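Local coordinates for protein PrgX (Enterococcus faecalis, PDB 2AWI) that acts as the receptor for the peptide sex pheromone cCF10 and probably binds DNA as a repressor, regulating conjugation in Enterococcus faecalis, at residues I85-I99 against Y113-V127. The protein carries 1 engineered substitution. Numbering follows the deposited sequence.
Sequences IFTNPDLFDKNFQRI and YLGYISIAHHYNIEV
Y116 is a knob in a hole between I85, F92, F96 and I99, in the all-helical part of PrgX, where helix 107-122 packs against helix 92-102 and the end of helix 74-87. The axes of segments 92-99 and 113-122 run roughly antiparallel (149°), 10.3 Å apart at closest approach. The Y116 ring has I99 over one face, N95 CB at its edge, and CD1 of F96 3.6 Å from its CD2. Its hydroxyl ends near I85 CD1, N95 CB and I99 CG1, the last 3.5 Å from OH, with the R98 guanidinium at the margin.

F92 fills the neighbouring part of the interface. With CG anti to the backbone N (chi1 -179°), its ring lies between I125 CD1, a CH-pi contact 4.0 Å from the centroid, and CB of F96 on the opposite face; its CZ reaches A120 CB at 3.6 Å. V127 CG1 meets both F92 and F96, at 3.9 Å from each CZ.

At the solvent-exposed margin F86, H122 and Y123 cluster: P89 CG sits over one Y123 face, H122 CD2 over the other. The Y123 OH to F86 O bond is implausibly short and doubtful in detail. Cohesion therefore rests mainly on apolar packing, buried around Y116, F92 and I119, with little polar help.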
loop_
_atom_site.group_PDB
_atom_site.type_symbol
_atom_site.label_atom_id
_atom_site.label_comp_id
_atom_site.label_asym_id
_atom_site.label_seq_id
_atom_site.Cartn_x
_atom_site.Cartn_y
_atom_site.Cartn_z
ATOM N N ILE A 85 12.842 18.147 39.007
ATOM C CA ILE A 85 12.969 19.578 38.745
ATOM C C ILE A 85 12.402 19.965 37.384
ATOM O O ILE A 85 12.010 21.112 37.177
ATOM C CB ILE A 85 14.448 20.042 38.834
ATOM C CG1 ILE A 85 14.958 19.883 40.268
ATOM C CG2 ILE A 85 14.570 21.503 38.405
ATOM C CD1 ILE A 85 16.378 20.362 40.480
ATOM N N PHE A 86 12.352 19.016 36.456
ATOM C CA PHE A 86 11.807 19.308 35.136
ATOM C C PHE A 86 10.310 19.583 35.230
ATOM O O PHE A 86 9.790 20.473 34.565
ATOM C CB PHE A 86 12.039 18.140 34.171
ATOM C CG PHE A 86 11.375 18.330 32.832
ATOM C CD1 PHE A 86 11.786 19.346 31.974
ATOM C CD2 PHE A 86 10.320 17.509 32.442
ATOM C CE1 PHE A 86 11.159 19.549 30.747
ATOM C CE2 PHE A 86 9.682 17.702 31.218
ATOM C CZ PHE A 86 10.104 18.725 30.367
ATOM N N THR A 87 9.618 18.806 36.055
ATOM C CA THR A 87 8.181 18.971 36.228
ATOM C C THR A 87 7.873 20.184 37.106
ATOM O O THR A 87 6.901 20.904 36.867
ATOM C CB THR A 87 7.548 17.708 36.864
ATOM O OG1 THR A 87 8.227 17.391 38.086
ATOM C CG2 THR A 87 7.646 16.524 35.911
ATOM N N ASN A 88 8.707 20.406 38.119
ATOM C CA ASN A 88 8.524 21.529 39.034
ATOM C C ASN A 88 9.751 22.447 39.033
ATOM O O ASN A 88 10.604 22.369 39.919
ATOM C CB ASN A 88 8.249 21.005 40.448
ATOM C CG ASN A 88 8.027 22.119 41.451
ATOM O OD1 ASN A 88 7.389 23.126 41.147
ATOM N ND2 ASN A 88 8.542 21.937 42.661
ATOM N N PRO A 89 9.845 23.337 38.031
ATOM C CA PRO A 89 10.952 24.285 37.873
ATOM C C PRO A 89 11.209 25.275 39.012
ATOM O O PRO A 89 12.166 26.046 38.953
ATOM C CB PRO A 89 10.623 24.983 36.551
ATOM C CG PRO A 89 9.133 24.888 36.474
ATOM C CD PRO A 89 8.882 23.479 36.925
ATOM N N ASP A 90 10.369 25.269 40.042
ATOM C CA ASP A 90 10.585 26.176 41.167
ATOM C C ASP A 90 11.788 25.680 41.956
ATOM O O ASP A 90 12.423 26.432 42.699
ATOM C CB ASP A 90 9.352 26.223 42.078
ATOM C CG ASP A 90 9.687 26.675 43.495
ATOM O OD1 ASP A 90 10.219 25.852 44.276
ATOM O OD2 ASP A 90 9.428 27.852 43.830
ATOM N N LEU A 91 12.096 24.401 41.775
ATOM C CA LEU A 91 13.211 23.761 42.459
ATOM C C LEU A 91 14.537 24.091 41.777
ATOM O O LEU A 91 15.590 24.105 42.415
ATOM C CB LEU A 91 12.999 22.246 42.465
ATOM C CG LEU A 91 11.634 21.767 42.967
ATOM C CD1 LEU A 91 11.480 20.275 42.686
ATOM C CD2 LEU A 91 11.496 22.071 44.454
ATOM N N PHE A 92 14.466 24.351 40.476
ATOM C CA PHE A 92 15.630 24.676 39.661
ATOM C C PHE A 92 16.658 25.538 40.399
ATOM O O PHE A 92 17.677 25.047 40.890
ATOM C CB PHE A 92 15.166 25.402 38.395
ATOM C CG PHE A 92 16.275 25.768 37.455
ATOM C CD1 PHE A 92 16.825 24.819 36.602
ATOM C CD2 PHE A 92 16.767 27.071 37.417
ATOM C CE1 PHE A 92 17.846 25.162 35.723
ATOM C CE2 PHE A 92 17.786 27.423 36.543
ATOM C CZ PHE A 92 18.327 26.467 35.693
ATOM N N ASP A 93 16.358 26.828 40.464
ATOM C CA ASP A 93 17.195 27.833 41.102
ATOM C C ASP A 93 18.095 27.364 42.242
ATOM O O ASP A 93 19.321 27.382 42.124
ATOM C CB ASP A 93 16.306 28.968 41.607
ATOM C CG ASP A 93 16.979 30.314 41.525
ATOM O OD1 ASP A 93 18.040 30.491 42.159
ATOM O OD2 ASP A 93 16.446 31.195 40.819
ATOM N N LYS A 94 17.486 26.949 43.348
ATOM C CA LYS A 94 18.236 26.520 44.525
ATOM C C LYS A 94 19.154 25.324 44.294
ATOM O O LYS A 94 20.241 25.248 44.870
ATOM C CB LYS A 94 17.267 26.223 45.672
ATOM C CG LYS A 94 17.891 26.318 47.053
ATOM C CD LYS A 94 16.817 26.426 48.122
ATOM C CE LYS A 94 17.418 26.687 49.494
ATOM N NZ LYS A 94 16.367 26.923 50.527
ATOM N N ASN A 95 18.718 24.390 43.457
ATOM C CA ASN A 95 19.519 23.210 43.163
ATOM C C ASN A 95 20.611 23.554 42.167
ATOM O O ASN A 95 21.735 23.060 42.265
ATOM C CB ASN A 95 18.633 22.101 42.601
ATOM C CG ASN A 95 17.834 21.398 43.676
ATOM O OD1 ASN A 95 16.706 20.963 43.441
ATOM N ND2 ASN A 95 18.418 21.272 44.860
ATOM N N PHE A 96 20.273 24.413 41.212
ATOM C CA PHE A 96 21.219 24.834 40.190
ATOM C C PHE A 96 22.385 25.578 40.821
ATOM O O PHE A 96 23.490 25.581 40.281
ATOM C CB PHE A 96 20.528 25.738 39.171
ATOM C CG PHE A 96 21.409 26.152 38.029
ATOM C CD1 PHE A 96 21.892 25.207 37.128
ATOM C CD2 PHE A 96 21.758 27.490 37.853
ATOM C CE1 PHE A 96 22.712 25.590 36.062
ATOM C CE2 PHE A 96 22.573 27.886 36.796
ATOM C CZ PHE A 96 23.053 26.936 35.898
ATOM N N GLN A 97 22.139 26.207 41.965
ATOM C CA GLN A 97 23.184 26.955 42.656
ATOM C C GLN A 97 24.163 26.018 43.345
ATOM O O GLN A 97 25.243 26.431 43.762
ATOM C CB GLN A 97 22.572 27.905 43.691
ATOM C CG GLN A 97 21.662 28.969 43.097
ATOM C CD GLN A 97 21.120 29.926 44.146
ATOM O OE1 GLN A 97 20.292 30.789 43.848
ATOM N NE2 GLN A 97 21.589 29.780 45.381
ATOM N N ARG A 98 23.776 24.753 43.467
ATOM C CA ARG A 98 24.628 23.757 44.102
ATOM C C ARG A 98 25.403 22.998 43.029
ATOM O O ARG A 98 26.588 22.710 43.183
ATOM C CB ARG A 98 23.780 22.771 44.914
ATOM C CG ARG A 98 24.593 21.668 45.581
ATOM C CD ARG A 98 23.720 20.625 46.291
ATOM N NE ARG A 98 22.856 19.877 45.375
ATOM C CZ ARG A 98 21.597 20.198 45.096
ATOM N NH1 ARG A 98 21.038 21.258 45.665
ATOM N NH2 ARG A 98 20.893 19.462 44.244
ATOM N N ILE A 99 24.718 22.694 41.934
ATOM C CA ILE A 99 25.303 21.955 40.825
ATOM C C ILE A 99 26.280 22.776 39.989
ATOM O O ILE A 99 27.400 22.336 39.732
ATOM C CB ILE A 99 24.195 21.410 39.886
ATOM C CG1 ILE A 99 23.292 20.432 40.649
ATOM C CG2 ILE A 99 24.819 20.733 38.676
ATOM C CD1 ILE A 99 24.007 19.204 41.176
ATOM N N TYR A 113 24.936 18.819 35.041
ATOM C CA TYR A 113 24.932 20.261 34.820
ATOM C C TYR A 113 24.201 20.617 33.530
ATOM O O TYR A 113 23.315 21.468 33.529
ATOM C CB TYR A 113 26.375 20.767 34.759
ATOM C CG TYR A 113 26.520 22.166 34.212
ATOM C CD1 TYR A 113 26.098 23.274 34.950
ATOM C CD2 TYR A 113 27.067 22.383 32.947
ATOM C CE1 TYR A 113 26.218 24.566 34.443
ATOM C CE2 TYR A 113 27.192 23.666 32.430
ATOM C CZ TYR A 113 26.765 24.755 33.182
ATOM O OH TYR A 113 26.894 26.030 32.679
ATOM N N LEU A 114 24.580 19.971 32.430
ATOM C CA LEU A 114 23.941 20.230 31.140
ATOM C C LEU A 114 22.462 19.854 31.220
ATOM O O LEU A 114 21.647 20.301 30.407
ATOM C CB LEU A 114 24.628 19.428 30.024
ATOM C CG LEU A 114 26.091 19.790 29.737
ATOM C CD1 LEU A 114 26.678 18.835 28.695
ATOM C CD2 LEU A 114 26.175 21.239 29.260
ATOM N N GLY A 115 22.131 19.021 32.206
ATOM C CA GLY A 115 20.753 18.614 32.406
ATOM C C GLY A 115 19.952 19.810 32.887
ATOM O O GLY A 115 18.785 19.988 32.522
ATOM N N TYR A 116 20.583 20.636 33.715
ATOM C CA TYR A 116 19.938 21.838 34.226
ATOM C C TYR A 116 19.842 22.896 33.128
ATOM O O TYR A 116 18.840 23.603 33.023
ATOM C CB TYR A 116 20.714 22.406 35.414
ATOM C CG TYR A 116 20.500 21.669 36.716
ATOM C CD1 TYR A 116 20.933 20.352 36.881
ATOM C CD2 TYR A 116 19.872 22.296 37.792
ATOM C CE1 TYR A 116 20.748 19.680 38.094
ATOM C CE2 TYR A 116 19.682 21.638 39.004
ATOM C CZ TYR A 116 20.121 20.333 39.150
ATOM O OH TYR A 116 19.928 19.696 40.353
ATOM N N ILE A 117 20.883 23.005 32.309
ATOM C CA ILE A 117 20.878 23.985 31.228
ATOM C C ILE A 117 19.724 23.689 30.287
ATOM O O ILE A 117 19.037 24.597 29.823
ATOM C CB ILE A 117 22.196 23.954 30.429
ATOM C CG1 ILE A 117 23.357 24.355 31.340
ATOM C CG2 ILE A 117 22.109 24.899 29.230
ATOM C CD1 ILE A 117 23.220 25.742 31.936
ATOM N N SER A 118 19.516 22.407 30.012
ATOM C CA SER A 118 18.440 21.976 29.133
ATOM C C SER A 118 17.106 22.439 29.707
ATOM O O SER A 118 16.287 23.031 29.004
ATOM C CB SER A 118 18.452 20.454 29.013
ATOM O OG SER A 118 17.458 20.014 28.108
ATOM N N ILE A 119 16.896 22.163 30.990
ATOM C CA ILE A 119 15.666 22.550 31.678
ATOM C C ILE A 119 15.422 24.052 31.543
ATOM O O ILE A 119 14.332 24.476 31.164
ATOM C CB ILE A 119 15.730 22.180 33.184
ATOM C CG1 ILE A 119 15.609 20.662 33.359
ATOM C CG2 ILE A 119 14.628 22.889 33.943
ATOM C CD1 ILE A 119 15.911 20.184 34.763
ATOM N N ALA A 120 16.445 24.845 31.852
ATOM C CA ALA A 120 16.359 26.301 31.773
ATOM C C ALA A 120 15.999 26.784 30.369
ATOM O O ALA A 120 15.165 27.675 30.210
ATOM C CB ALA A 120 17.674 26.923 32.218
ATOM N N HIS A 121 16.631 26.206 29.352
ATOM C CA HIS A 121 16.344 26.594 27.975
ATOM C C HIS A 121 14.879 26.341 27.657
ATOM O O HIS A 121 14.281 27.029 26.827
ATOM C CB HIS A 121 17.206 25.796 26.986
ATOM C CG HIS A 121 18.587 26.344 26.794
ATOM N ND1 HIS A 121 19.402 25.951 25.753
ATOM C CD2 HIS A 121 19.296 27.255 27.503
ATOM C CE1 HIS A 121 20.552 26.597 25.829
ATOM N NE2 HIS A 121 20.514 27.394 26.882
ATOM N N HIS A 122 14.307 25.346 28.329
ATOM C CA HIS A 122 12.916 24.963 28.119
ATOM C C HIS A 122 11.927 25.942 28.748
ATOM O O HIS A 122 11.111 26.543 28.052
ATOM C CB HIS A 122 12.685 23.557 28.673
ATOM C CG HIS A 122 11.363 22.967 28.294
ATOM N ND1 HIS A 122 10.957 22.837 26.983
ATOM C CD2 HIS A 122 10.360 22.464 29.051
ATOM C CE1 HIS A 122 9.761 22.279 26.949
ATOM N NE2 HIS A 122 9.377 22.043 28.191
ATOM N N TYR A 123 12.001 26.094 30.065
ATOM C CA TYR A 123 11.110 27.002 30.777
ATOM C C TYR A 123 11.635 28.432 30.723
ATOM O O TYR A 123 11.384 29.242 31.617
ATOM C CB TYR A 123 10.952 26.543 32.225
ATOM C CG TYR A 123 10.350 25.163 32.336
ATOM C CD1 TYR A 123 9.152 24.855 31.693
ATOM C CD2 TYR A 123 10.978 24.162 33.073
ATOM C CE1 TYR A 123 8.592 23.587 31.777
ATOM C CE2 TYR A 123 10.428 22.886 33.164
ATOM C CZ TYR A 123 9.234 22.607 32.512
ATOM O OH TYR A 123 8.680 21.350 32.589
ATOM N N ASN A 124 12.366 28.720 29.651
ATOM C CA ASN A 124 12.951 30.032 29.408
ATOM C C ASN A 124 13.561 30.689 30.642
ATOM O O ASN A 124 13.328 31.869 30.909
ATOM C CB ASN A 124 11.909 30.966 28.789
ATOM C CG ASN A 124 12.412 31.643 27.531
ATOM O OD1 ASN A 124 12.671 30.987 26.521
ATOM N ND2 ASN A 124 12.562 32.963 27.586
ATOM N N ILE A 125 14.341 29.923 31.398
ATOM C CA ILE A 125 14.994 30.465 32.580
ATOM C C ILE A 125 16.334 31.055 32.139
ATOM O O ILE A 125 16.964 30.558 31.207
ATOM C CB ILE A 125 15.229 29.374 33.652
ATOM C CG1 ILE A 125 13.883 28.778 34.081
ATOM C CG2 ILE A 125 15.942 29.969 34.861
ATOM C CD1 ILE A 125 13.965 27.810 35.249
ATOM N N GLU A 126 16.757 32.124 32.805
ATOM C CA GLU A 126 18.013 32.784 32.473
ATOM C C GLU A 126 19.224 32.107 33.107
ATOM O O GLU A 126 19.314 31.999 34.330
ATOM C CB GLU A 126 17.972 34.250 32.916
ATOM C CG GLU A 126 16.993 35.133 32.153
ATOM C CD GLU A 126 17.366 35.302 30.690
ATOM O OE1 GLU A 126 16.793 36.196 30.029
ATOM O OE2 GLU A 126 18.226 34.541 30.197
ATOM N N VAL A 127 20.149 31.654 32.268
ATOM C CA VAL A 127 21.377 31.010 32.735
ATOM C C VAL A 127 22.571 31.676 32.057
ATOM O O VAL A 127 23.290 31.050 31.282
ATOM C CB VAL A 127 21.392 29.492 32.416
ATOM C CG1 VAL A 127 20.579 28.728 33.463
ATOM C CG2 VAL A 127 20.828 29.248 31.015
#